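Local coordinates for TRAP solute Binding Protein (Uncultured marine bacterium, PDB 5I7I) that binds aromatic acids such as 3-hydroxybenzoate as the solute-binding component of a TRAP transport system, probably handing them on to its membrane partners, at residues 35-40 against 212-217; 57-62 against 252-257; 96-101 against 134-139; 179-184 against 301-306. All blocks are in the same frame, centred on the assembly; numbering follows the deposited sequence.

Contact 1: residues 35-40 against 212-217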
loop_
_atom_site.group_PDB
_atom_site.type_symbol
_atom_site.label_atom_id
_atom_site.label_comp_id
_atom_site.label_asym_id
_atom_site.label_seq_id
_atom_site.Cartn_x
_atom_site.Cartn_y
_atom_site.Cartn_z
ATOM N N MET A 35 15.744 6.248 2.265
ATOM C CA MET A 35 15.471 7.683 2.286
ATOM C C MET A 35 14.928 8.225 0.971
ATOM O O MET A 35 13.944 8.982 1.007
ATOM C CB MET A 35 16.770 8.377 2.743
ATOM C CG MET A 35 16.846 9.895 2.685
ATOM S SD MET A 35 18.434 10.480 3.375
ATOM C CE MET A 35 17.958 11.998 4.224
ATOM N N PRO A 36 15.461 7.854 -0.198
ATOM C CA PRO A 36 14.941 8.415 -1.462
ATOM C C PRO A 36 13.546 7.951 -1.850
ATOM O O PRO A 36 12.955 8.536 -2.773
ATOM C CB PRO A 36 15.957 7.936 -2.503
ATOM C CG PRO A 36 17.131 7.526 -1.743
ATOM C CD PRO A 36 16.674 7.048 -0.411
ATOM N N ALA A 37 13.013 6.918 -1.233
ATOM C CA ALA A 37 11.702 6.441 -1.637
ATOM C C ALA A 37 10.679 7.547 -1.439
ATOM O O ALA A 37 10.748 8.329 -0.492
ATOM C CB ALA A 37 11.297 5.218 -0.804
ATOM N N ASN A 38 9.676 7.570 -2.312
ATOM C CA ASN A 38 8.633 8.590 -2.226
ATOM C C ASN A 38 8.014 8.679 -0.835
ATOM O O ASN A 38 7.751 9.785 -0.333
ATOM C CB ASN A 38 7.559 8.319 -3.262
ATOM C CG ASN A 38 8.077 8.481 -4.659
ATOM O OD1 ASN A 38 8.791 9.448 -4.989
ATOM N ND2 ASN A 38 7.751 7.522 -5.508
ATOM N N SER A 39 7.722 7.528 -0.209
ATOM C CA SER A 39 7.076 7.557 1.093
ATOM C C SER A 39 7.844 8.404 2.094
ATOM O O SER A 39 7.238 9.083 2.929
ATOM C CB SER A 39 6.845 6.149 1.630
ATOM O OG SER A 39 8.067 5.479 1.849
ATOM N N ASN A 40 9.174 8.393 2.018
ATOM C CA ASN A 40 9.985 9.212 2.910
ATOM C C ASN A 40 10.190 10.607 2.328
ATOM O O ASN A 40 9.815 11.604 2.938
ATOM C CB ASN A 40 11.332 8.533 3.156
ATOM C CG ASN A 40 11.214 7.272 3.967
ATOM O OD1 ASN A 40 10.500 7.216 4.961
ATOM N ND2 ASN A 40 11.891 6.229 3.511
ATOM N N MET A 212 9.416 1.323 -7.608
ATOM C CA MET A 212 10.409 0.510 -8.307
ATOM C C MET A 212 11.767 1.175 -8.367
ATOM O O MET A 212 12.778 0.489 -8.136
ATOM C CB MET A 212 9.901 0.140 -9.696
ATOM C CG MET A 212 8.731 -0.797 -9.645
ATOM S SD MET A 212 8.009 -1.185 -11.239
ATOM C CE MET A 212 9.306 -2.119 -12.020
ATOM N N PRO A 213 11.886 2.458 -8.691
ATOM C CA PRO A 213 13.236 3.005 -8.889
ATOM C C PRO A 213 14.055 3.016 -7.618
ATOM O O PRO A 213 15.289 2.952 -7.687
ATOM C CB PRO A 213 12.966 4.410 -9.436
ATOM C CG PRO A 213 11.609 4.293 -10.091
ATOM C CD PRO A 213 10.844 3.395 -9.156
ATOM N N SER A 214 13.403 3.066 -6.461
ATOM C CA SER A 214 14.102 3.074 -5.183
ATOM C C SER A 214 14.861 1.776 -4.932
ATOM O O SER A 214 15.764 1.754 -4.090
ATOM C CB SER A 214 13.103 3.301 -4.050
ATOM O OG SER A 214 12.330 4.461 -4.286
ATOM N N PHE A 215 14.532 0.714 -5.671
ATOM C CA PHE A 215 15.207 -0.574 -5.566
ATOM C C PHE A 215 15.713 -1.064 -6.924
ATOM O O PHE A 215 16.042 -2.244 -7.074
ATOM C CB PHE A 215 14.261 -1.601 -4.939
ATOM C CG PHE A 215 13.756 -1.202 -3.591
ATOM C CD1 PHE A 215 14.526 -1.386 -2.472
ATOM C CD2 PHE A 215 12.484 -0.663 -3.446
ATOM C CE1 PHE A 215 14.054 -1.021 -1.221
ATOM C CE2 PHE A 215 12.001 -0.300 -2.203
ATOM C CZ PHE A 215 12.789 -0.480 -1.093
ATOM N N LYS A 216 15.809 -0.181 -7.913
ATOM C CA LYS A 216 16.311 -0.525 -9.247
ATOM C C LYS A 216 15.424 -1.553 -9.939
ATOM O O LYS A 216 15.865 -2.245 -10.855
ATOM C CB LYS A 216 17.771 -1.009 -9.217
ATOM C CG LYS A 216 18.772 -0.054 -8.586
ATOM C CD LYS A 216 20.155 -0.704 -8.542
ATOM C CE LYS A 216 21.263 0.285 -8.222
ATOM N NZ LYS A 216 22.320 0.255 -9.279
ATOM N N LEU A 217 14.177 -1.699 -9.507
ATOM C CA LEU A 217 13.362 -2.791 -10.019
ATOM C C LEU A 217 12.972 -2.595 -11.477
ATOM O O LEU A 217 12.613 -3.569 -12.147
ATOM C CB LEU A 217 12.094 -2.944 -9.185
ATOM C CG LEU A 217 12.363 -3.365 -7.737
ATOM C CD1 LEU A 217 11.101 -3.387 -6.906
ATOM C CD2 LEU A 217 13.032 -4.735 -7.673
HETATM O O HOH W 1 13.473 6.729 -5.125
HETATM O O HOH W 2 9.637 5.184 -4.018
#

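Contact 2: residues 57-62 against 252-257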
loop_
_atom_site.group_PDB
_atom_site.type_symbol
_atom_site.label_atom_id
_atom_site.label_comp_id
_atom_site.label_asym_id
_atom_site.label_seq_id
_atom_site.Cartn_x
_atom_site.Cartn_y
_atom_site.Cartn_z
ATOM N N GLY A 57 8.279 25.281 15.258
ATOM C CA GLY A 57 9.519 24.610 15.575
ATOM C C GLY A 57 9.457 23.693 16.769
ATOM O O GLY A 57 10.495 23.137 17.157
ATOM N N GLU A 58 8.276 23.478 17.348
ATOM C CA GLU A 58 8.168 22.754 18.606
ATOM C C GLU A 58 8.037 21.241 18.420
ATOM O O GLU A 58 8.584 20.477 19.223
ATOM C CB GLU A 58 6.995 23.292 19.421
ATOM C CG GLU A 58 7.183 24.757 19.814
ATOM C CD GLU A 58 5.922 25.390 20.350
ATOM O OE1 GLU A 58 4.930 24.679 20.601
ATOM O OE2 GLU A 58 5.913 26.629 20.522
ATOM N N ILE A 59 7.313 20.778 17.400
ATOM C CA ILE A 59 7.143 19.350 17.161
ATOM C C ILE A 59 8.149 18.946 16.097
ATOM O O ILE A 59 7.997 19.296 14.923
ATOM C CB ILE A 59 5.718 18.994 16.717
ATOM C CG1 ILE A 59 4.673 19.473 17.733
ATOM C CG2 ILE A 59 5.599 17.481 16.533
ATOM C CD1 ILE A 59 3.223 19.313 17.249
ATOM N N LYS A 60 9.151 18.168 16.504
ATOM C CA LYS A 60 10.282 17.794 15.661
ATOM C C LYS A 60 10.219 16.297 15.390
ATOM O O LYS A 60 10.417 15.487 16.303
ATOM C CB LYS A 60 11.596 18.100 16.370
ATOM C CG LYS A 60 11.876 19.563 16.595
ATOM C CD LYS A 60 13.265 19.744 17.233
ATOM C CE LYS A 60 13.762 21.177 17.189
ATOM N NZ LYS A 60 12.918 22.103 17.983
ATOM N N VAL A 61 10.011 15.931 14.137
ATOM C CA VAL A 61 10.048 14.535 13.726
ATOM C C VAL A 61 11.468 14.195 13.283
ATOM O O VAL A 61 12.058 14.910 12.460
ATOM C CB VAL A 61 9.039 14.289 12.597
ATOM C CG1 VAL A 61 9.052 12.823 12.172
ATOM C CG2 VAL A 61 7.664 14.725 13.030
ATOM N N GLU A 62 12.033 13.126 13.854
ATOM C CA GLU A 62 13.299 12.546 13.416
ATOM C C GLU A 62 12.966 11.343 12.539
ATOM O O GLU A 62 12.311 10.404 12.992
ATOM C CB GLU A 62 14.154 12.068 14.597
ATOM C CG GLU A 62 14.625 13.107 15.585
ATOM C CD GLU A 62 15.338 12.501 16.816
ATOM O OE1 GLU A 62 15.296 11.245 17.076
ATOM O OE2 GLU A 62 15.935 13.322 17.536
ATOM N N ASP A 252 -2.910 20.381 24.097
ATOM C CA ASP A 252 -4.049 20.643 23.232
ATOM C C ASP A 252 -3.603 21.315 21.935
ATOM O O ASP A 252 -4.043 20.930 20.843
ATOM C CB ASP A 252 -5.059 21.494 24.002
ATOM C CG ASP A 252 -6.312 21.760 23.222
ATOM O OD1 ASP A 252 -7.057 20.800 22.910
ATOM O OD2 ASP A 252 -6.557 22.949 22.938
ATOM N N GLU A 253 -2.694 22.292 22.017
ATOM C CA GLU A 253 -2.272 22.965 20.787
ATOM C C GLU A 253 -1.482 22.030 19.877
ATOM O O GLU A 253 -1.617 22.089 18.649
ATOM C CB GLU A 253 -1.451 24.214 21.093
ATOM C CG GLU A 253 -2.263 25.407 21.617
ATOM C CD GLU A 253 -3.408 25.857 20.682
ATOM O OE1 GLU A 253 -4.474 26.249 21.205
ATOM O OE2 GLU A 253 -3.257 25.829 19.437
ATOM N N HIS A 254 -0.649 21.159 20.454
ATOM C CA HIS A 254 0.103 20.221 19.630
ATOM C C HIS A 254 -0.809 19.171 19.011
ATOM O O HIS A 254 -0.620 18.805 17.845
ATOM C CB HIS A 254 1.226 19.573 20.434
ATOM C CG HIS A 254 2.405 20.462 20.627
ATOM N ND1 HIS A 254 3.484 20.091 21.396
ATOM C CD2 HIS A 254 2.674 21.709 20.167
ATOM C CE1 HIS A 254 4.374 21.068 21.390
ATOM N NE2 HIS A 254 3.908 22.059 20.654
ATOM N N LYS A 255 -1.801 18.675 19.766
ATOM C CA LYS A 255 -2.787 17.771 19.180
ATOM C C LYS A 255 -3.442 18.424 17.976
ATOM O O LYS A 255 -3.642 17.781 16.941
ATOM C CB LYS A 255 -3.867 17.396 20.194
ATOM C CG LYS A 255 -3.442 16.443 21.275
ATOM C CD LYS A 255 -4.671 15.879 21.971
ATOM C CE LYS A 255 -4.331 14.807 22.989
ATOM N NZ LYS A 255 -3.821 15.338 24.259
ATOM N N LYS A 256 -3.767 19.711 18.082
ATOM C CA LYS A 256 -4.430 20.380 16.973
ATOM C C LYS A 256 -3.539 20.460 15.743
ATOM O O LYS A 256 -4.038 20.370 14.615
ATOM C CB LYS A 256 -4.905 21.763 17.402
ATOM C CG LYS A 256 -6.069 21.726 18.358
ATOM C CD LYS A 256 -6.434 23.135 18.802
ATOM C CE LYS A 256 -7.316 23.138 20.022
ATOM N NZ LYS A 256 -8.494 22.266 19.856
ATOM N N VAL A 257 -2.228 20.637 15.924
ATOM C CA VAL A 257 -1.324 20.596 14.773
ATOM C C VAL A 257 -1.338 19.208 14.138
ATOM O O VAL A 257 -1.433 19.061 12.906
ATOM C CB VAL A 257 0.096 21.023 15.180
ATOM C CG1 VAL A 257 1.063 20.786 14.013
ATOM C CG2 VAL A 257 0.110 22.483 15.628
#

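Contact 3: residues 96-101 against 134-139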
loop_
_atom_site.group_PDB
_atom_site.type_symbol
_atom_site.label_atom_id
_atom_site.label_comp_id
_atom_site.label_asym_id
_atom_site.label_seq_id
_atom_site.Cartn_x
_atom_site.Cartn_y
_atom_site.Cartn_z
ATOM N N PRO A 96 0.149 -10.429 8.419
ATOM C CA PRO A 96 -1.119 -11.069 8.037
ATOM C C PRO A 96 -2.083 -11.191 9.203
ATOM O O PRO A 96 -1.680 -11.450 10.337
ATOM C CB PRO A 96 -0.689 -12.454 7.547
ATOM C CG PRO A 96 0.659 -12.664 8.081
ATOM C CD PRO A 96 1.296 -11.309 8.141
ATOM N N GLY A 97 -3.366 -10.966 8.903
ATOM C CA GLY A 97 -4.444 -11.169 9.844
ATOM C C GLY A 97 -4.639 -10.069 10.867
ATOM O O GLY A 97 -5.670 -10.058 11.547
ATOM N N ARG A 98 -3.701 -9.135 10.977
ATOM C CA ARG A 98 -3.749 -8.150 12.045
ATOM C C ARG A 98 -4.787 -7.063 11.790
ATOM O O ARG A 98 -5.329 -6.504 12.747
ATOM C CB ARG A 98 -2.365 -7.520 12.182
ATOM C CG ARG A 98 -2.212 -6.568 13.337
ATOM C CD ARG A 98 -1.524 -7.203 14.528
ATOM N NE ARG A 98 -0.943 -6.173 15.394
ATOM C CZ ARG A 98 0.351 -6.030 15.674
ATOM N NH1 ARG A 98 1.260 -6.869 15.187
ATOM N NH2 ARG A 98 0.742 -5.038 16.472
ATOM N N PHE A 99 -5.074 -6.751 10.528
ATOM C CA PHE A 99 -5.991 -5.672 10.155
ATOM C C PHE A 99 -6.993 -6.247 9.165
ATOM O O PHE A 99 -6.962 -5.947 7.965
ATOM C CB PHE A 99 -5.226 -4.473 9.590
ATOM C CG PHE A 99 -4.099 -4.020 10.478
ATOM C CD1 PHE A 99 -4.347 -3.299 11.642
ATOM C CD2 PHE A 99 -2.795 -4.338 10.160
ATOM C CE1 PHE A 99 -3.311 -2.899 12.464
ATOM C CE2 PHE A 99 -1.758 -3.947 10.974
ATOM C CZ PHE A 99 -2.008 -3.214 12.125
ATOM N N PRO A 100 -7.905 -7.090 9.647
ATOM C CA PRO A 100 -8.703 -7.899 8.717
ATOM C C PRO A 100 -9.666 -7.088 7.882
ATOM O O PRO A 100 -9.923 -7.434 6.719
ATOM C CB PRO A 100 -9.446 -8.869 9.638
ATOM C CG PRO A 100 -9.450 -8.189 10.985
ATOM C CD PRO A 100 -8.119 -7.470 11.045
ATOM N N HIS A 101 -10.222 -6.000 8.424
ATOM C CA HIS A 101 -11.135 -5.197 7.619
ATOM C C HIS A 101 -10.444 -4.659 6.380
ATOM O O HIS A 101 -11.063 -4.546 5.311
ATOM C CB HIS A 101 -11.686 -4.022 8.419
ATOM C CG HIS A 101 -12.660 -4.400 9.489
ATOM N ND1 HIS A 101 -12.267 -4.848 10.729
ATOM C CD2 HIS A 101 -14.008 -4.314 9.534
ATOM C CE1 HIS A 101 -13.337 -5.088 11.469
ATOM N NE2 HIS A 101 -14.407 -4.750 10.774
ATOM N N LYS A 134 -7.864 0.603 16.611
ATOM C CA LYS A 134 -8.197 1.178 17.912
ATOM C C LYS A 134 -6.981 1.350 18.819
ATOM O O LYS A 134 -7.006 2.209 19.711
ATOM C CB LYS A 134 -9.283 0.341 18.607
ATOM C CG LYS A 134 -8.861 -1.070 18.989
ATOM C CD LYS A 134 -9.960 -1.837 19.707
ATOM C CE LYS A 134 -9.424 -3.154 20.227
ATOM N NZ LYS A 134 -8.909 -3.989 19.111
ATOM N N ASP A 135 -5.918 0.567 18.628
ATOM C CA ASP A 135 -4.770 0.645 19.524
ATOM C C ASP A 135 -3.772 1.727 19.118
ATOM O O ASP A 135 -2.719 1.834 19.750
ATOM C CB ASP A 135 -4.036 -0.700 19.624
ATOM C CG ASP A 135 -4.885 -1.805 20.261
ATOM O OD1 ASP A 135 -5.857 -1.492 20.978
ATOM O OD2 ASP A 135 -4.550 -2.984 20.047
ATOM N N TYR A 136 -4.079 2.516 18.081
ATOM C CA TYR A 136 -3.179 3.508 17.509
ATOM C C TYR A 136 -3.885 4.851 17.398
ATOM O O TYR A 136 -5.116 4.942 17.392
ATOM C CB TYR A 136 -2.739 3.097 16.091
ATOM C CG TYR A 136 -2.223 1.681 15.974
ATOM C CD1 TYR A 136 -3.110 0.622 15.827
ATOM C CD2 TYR A 136 -0.864 1.389 16.070
ATOM C CE1 TYR A 136 -2.660 -0.684 15.745
ATOM C CE2 TYR A 136 -0.399 0.080 15.979
ATOM C CZ TYR A 136 -1.307 -0.950 15.825
ATOM O OH TYR A 136 -0.894 -2.249 15.718
ATOM N N LYS A 137 -3.078 5.894 17.259
ATOM C CA LYS A 137 -3.546 7.166 16.728
ATOM C C LYS A 137 -3.375 7.098 15.217
ATOM O O LYS A 137 -2.245 7.027 14.707
ATOM C CB LYS A 137 -2.758 8.340 17.321
ATOM C CG LYS A 137 -2.998 9.673 16.620
ATOM C CD LYS A 137 -4.439 10.150 16.691
ATOM C CE LYS A 137 -4.578 11.461 15.913
ATOM N NZ LYS A 137 -5.955 12.032 16.019
ATOM N N VAL A 138 -4.485 7.134 14.502
ATOM C CA VAL A 138 -4.441 7.051 13.049
ATOM C C VAL A 138 -4.086 8.429 12.516
ATOM O O VAL A 138 -4.773 9.416 12.812
ATOM C CB VAL A 138 -5.779 6.579 12.473
ATOM C CG1 VAL A 138 -5.762 6.643 10.938
ATOM C CG2 VAL A 138 -6.103 5.165 12.944
ATOM N N LEU A 139 -3.001 8.513 11.744
ATOM C CA LEU A 139 -2.739 9.726 10.982
ATOM C C LEU A 139 -3.423 9.643 9.626
ATOM O O LEU A 139 -4.220 10.522 9.276
ATOM C CB LEU A 139 -1.236 10.002 10.861
ATOM C CG LEU A 139 -0.496 10.077 12.205
ATOM C CD1 LEU A 139 0.987 10.211 11.949
ATOM C CD2 LEU A 139 -1.017 11.220 13.072
HETATM O O HOH W 3 -2.777 -4.228 15.991
#

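Contact 4: residues 179-184 against 301-306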
loop_
_atom_site.group_PDB
_atom_site.type_symbol
_atom_site.label_atom_id
_atom_site.label_comp_id
_atom_site.label_asym_id
_atom_site.label_seq_id
_atom_site.Cartn_x
_atom_site.Cartn_y
_atom_site.Cartn_z
ATOM N N GLU A 179 -1.985 -16.465 -7.184
ATOM C CA GLU A 179 -2.306 -17.876 -7.383
ATOM C C GLU A 179 -3.554 -18.039 -8.246
ATOM O O GLU A 179 -3.612 -18.931 -9.104
ATOM C CB GLU A 179 -2.492 -18.550 -6.023
ATOM C CG GLU A 179 -2.495 -20.059 -6.082
ATOM C CD GLU A 179 -3.792 -20.645 -6.637
ATOM O OE1 GLU A 179 -3.758 -21.727 -7.285
ATOM O OE2 GLU A 179 -4.849 -20.009 -6.431
ATOM N N GLY A 180 -4.561 -17.187 -8.037
ATOM C CA GLY A 180 -5.801 -17.338 -8.771
ATOM C C GLY A 180 -5.662 -16.955 -10.224
ATOM O O GLY A 180 -6.493 -17.354 -11.048
ATOM N N LEU A 181 -4.637 -16.187 -10.551
ATOM C CA LEU A 181 -4.318 -15.856 -11.931
ATOM C C LEU A 181 -3.381 -16.868 -12.568
ATOM O O LEU A 181 -3.013 -16.700 -13.736
ATOM C CB LEU A 181 -3.685 -14.461 -11.994
ATOM C CG LEU A 181 -4.603 -13.321 -11.589
ATOM C CD1 LEU A 181 -3.848 -12.005 -11.584
ATOM C CD2 LEU A 181 -5.789 -13.224 -12.536
ATOM N N GLY A 182 -2.973 -17.903 -11.839
ATOM C CA GLY A 182 -2.173 -18.975 -12.384
ATOM C C GLY A 182 -0.731 -18.978 -11.952
ATOM O O GLY A 182 -0.007 -19.919 -12.292
ATOM N N ALA A 183 -0.281 -17.963 -11.229
ATOM C CA ALA A 183 1.118 -17.866 -10.847
ATOM C C ALA A 183 1.417 -18.726 -9.628
ATOM O O ALA A 183 0.523 -19.241 -8.951
ATOM C CB ALA A 183 1.475 -16.421 -10.518
ATOM N N THR A 184 2.717 -18.901 -9.383
ATOM C CA THR A 184 3.207 -19.478 -8.143
ATOM C C THR A 184 3.540 -18.313 -7.224
ATOM O O THR A 184 4.522 -17.600 -7.480
ATOM C CB THR A 184 4.449 -20.310 -8.400
ATOM O OG1 THR A 184 4.088 -21.450 -9.183
ATOM C CG2 THR A 184 5.069 -20.775 -7.081
ATOM N N ALA A 301 -11.123 -9.792 -19.138
ATOM C CA ALA A 301 -12.321 -10.419 -18.584
ATOM C C ALA A 301 -11.989 -11.713 -17.851
ATOM O O ALA A 301 -12.584 -12.027 -16.811
ATOM C CB ALA A 301 -13.352 -10.667 -19.694
ATOM N N GLU A 302 -11.043 -12.479 -18.384
ATOM C CA GLU A 302 -10.630 -13.718 -17.740
ATOM C C GLU A 302 -10.022 -13.454 -16.364
ATOM O O GLU A 302 -10.300 -14.183 -15.397
ATOM C CB GLU A 302 -9.642 -14.417 -18.665
ATOM C CG GLU A 302 -9.101 -15.690 -18.139
ATOM C CD GLU A 302 -8.334 -16.436 -19.214
ATOM O OE1 GLU A 302 -8.680 -17.606 -19.478
ATOM O OE2 GLU A 302 -7.416 -15.830 -19.823
ATOM N N MET A 303 -9.182 -12.420 -16.256
ATOM C CA MET A 303 -8.624 -12.070 -14.951
ATOM C C MET A 303 -9.709 -11.600 -13.992
ATOM O O MET A 303 -9.689 -11.970 -12.814
ATOM C CB MET A 303 -7.544 -11.015 -15.078
ATOM C CG MET A 303 -6.307 -11.543 -15.735
ATOM S SD MET A 303 -4.870 -10.545 -15.323
ATOM C CE MET A 303 -3.604 -11.521 -16.124
ATOM N N LYS A 304 -10.666 -10.803 -14.464
ATOM C CA LYS A 304 -11.714 -10.336 -13.560
ATOM C C LYS A 304 -12.598 -11.488 -13.102
ATOM O O LYS A 304 -13.018 -11.529 -11.941
ATOM C CB LYS A 304 -12.537 -9.215 -14.195
ATOM C CG LYS A 304 -11.703 -7.967 -14.483
ATOM C CD LYS A 304 -12.581 -6.745 -14.667
ATOM C CE LYS A 304 -11.741 -5.516 -14.946
ATOM N NZ LYS A 304 -12.499 -4.266 -15.125
ATOM N N ALA A 305 -12.883 -12.438 -13.987
ATOM C CA ALA A 305 -13.680 -13.592 -13.585
ATOM C C ALA A 305 -12.956 -14.410 -12.527
ATOM O O ALA A 305 -13.562 -14.832 -11.537
ATOM C CB ALA A 305 -13.990 -14.460 -14.799
ATOM N N ALA A 306 -11.640 -14.609 -12.710
ATOM C CA ALA A 306 -10.852 -15.309 -11.701
ATOM C C ALA A 306 -10.888 -14.556 -10.380
ATOM O O ALA A 306 -10.958 -15.164 -9.305
ATOM C CB ALA A 306 -9.418 -15.478 -12.186
#

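Contact 1: residues 35-40 against 212-217
Ser214 turns its hydroxyl beside its own backbone N and anti to its carbonyl carbon (chi1 -53°), which sets OG over the backbone and methyl of Ala37. OG lies 3.4 Å from Ala37 CA and 3.7 Å from Ala37 CB. No hydrogen bond joins the two segments directly. Two waters do the joining, and both meet at Ser214 OG. One lies 2.7 Å from Ser214 OG and donates a weak bond to Pro36 O. The other lies 2.8 Å from Ser214 OG and accepts from Asn38 N at 2.9 Å. Ala37 is the N-cap of helix 38-54 and has no polar side chain. The second water therefore supplies an acceptor for an N-H of the first turn. The serine itself sits in a short 3-10 turn, where Met212 O accepts from both Phe215 N and Leu217 N. Next to the contact, Asn38 ND2 is hydrogen-bonded to Glu210, a residue of the 3-hydroxybenzoate pocket. The contact thus joins the start of helix 38-54 to the loop between strand 204-207 and helix 217-220, with helix 264-287 packed against Asn38 and Pro213.

Contact 2: residues 57-62 against 252-257
A histidine-carboxylate hydrogen bond links His254 to Glu58, far from the ligand pocket. His254 NE2 donates to Glu58 OE1 at 2.8 Å, with an N-H...O angle of 162°. The acceptor lies close to the imidazole plane. It uses its anti lone pair, the one turned away from the other carboxylate oxygen. The carboxylate and ring planes are 56° apart, so the two groups are not coplanar. Ile59 takes one face of the same ring. Its CG1 stands 3.7 Å from the ring centroid and almost on the ring normal, a CH-pi contact. Ile59 CD1 reaches further along, 3.7 Å from His254 CG, and also meets Val257 CB at 4.1 Å. Ile59 has CG1 beside its backbone N (chi1 -56°), which carries this branch over the imidazole. The ring is thus gripped at an edge and on a face, which should limit its rotation. With an alanine at His254, Glu58 OE1 is likely to lose this donor and Ile59 CG1 its cover. Around the contact, strand 59-64 pairs with strand 25-31 at the rim of the five-stranded sheet. Ile59 also packs on Val51 of helix 38-54, while helix 252-259 brings His254 and Val257.

Contact 3: residues 96-101 against 134-139
The polar interactions gather at Tyr136 OH, which faces Arg98. Arg98 has two conformers, and all its contacts given here hold for one of them and are to that extent doubtful. Its NH2 lies 3.3 Å from Tyr136 OH. This hydrogen bond is weak, being both long and bent (127°). A water makes the firmer link. It accepts from Arg98 NE at 2.7 Å and lies 2.7 Å from Tyr136 OH, near the plane of the guanidinium and near that of the phenol ring. The stronger partner of the guanidinium is Asp78, which forms a salt bridge with NH2. The bend of the arginine at chi2 (100°) helps carry the guanidinium to the tyrosine.

The apolar interactions involve Phe99. Its CE1 meets Tyr136 CE1 at 4.0 Å. Tyr136 OH sits at the edge of the phenylalanine ring, 3.9 Å from Phe99 CZ. The rings do not stack. Arg98 CG lies over one face of the Phe99 ring, offset toward its rim.

Val77 of helix 76-82 and Leu239 of strand 237-243 also pack against Phe99. Here a loop after strand 87-91 meets outer strand 136-143 of a sheet in strand order 2-1-3-5-4, the topology of type II periplasmic binding proteins.

Contact 4: residues 179-184 against 301-306
Met303 leans on Leu181 along most of its length. Its CB lies 3.8 Å from Leu181 CD2. The next atom, Met303 CG, comes to 3.7 Å from the same methyl. SD then faces both methyls, 4.0 Å from Leu181 CD2 and 4.1 Å from Leu181 CD1. The tip, Met303 CE, has moved off to 4.5 Å from Leu181 CD2. The methionine has CG anti to its carbonyl carbon (chi1 -70°) and runs extended beyond it. It crosses the leucine at about a right angle, and CD2 takes most of the contact. One turn further on, Ala306 CB lies 3.7 Å from Gly180 O and 4.3 Å from Leu181 CD2. No hydrogen bond joins the segments, so the contact is van der Waals packing. Leu181 is presented by the end of helix 172-180, which closes with a Schellman motif. Gly182 has a positive phi there, with backbone angles that call for glycine. From this end the chain runs into strand 184-187, an outer strand that pairs with strand 166-169 in the six-stranded sheet. Helix 297-320 packs its Met303 against the helix end. Leu162 packs on Leu181 and Phe109 on Met303, both from loops.

How the contacts relate
None of the four contacts touches another. Contact 3 is the buried one; contacts 1, 2 and 4 are only partly buried. Contacts 2 and 3 reach the same five-stranded sheet, at its two outermost strands, 59-64 and 136-143. Contact 4 adjoins the six-stranded sheet, about 47 Å from contact 2 between centres. Contact 1 lies nearer the ligand than contact 3 does: the side chain of Ala37 is about 7 Å from the bound 3-hydroxybenzoate. Burial and chemistry do not run together. Water bridges the segments in contact 1. In contact 2 an isoleucine over the imidazole face joins the histidine-carboxylate bond. Contact 3 combines water, a weak bond and Phe99-Tyr136 packing; contact 4 is apolar.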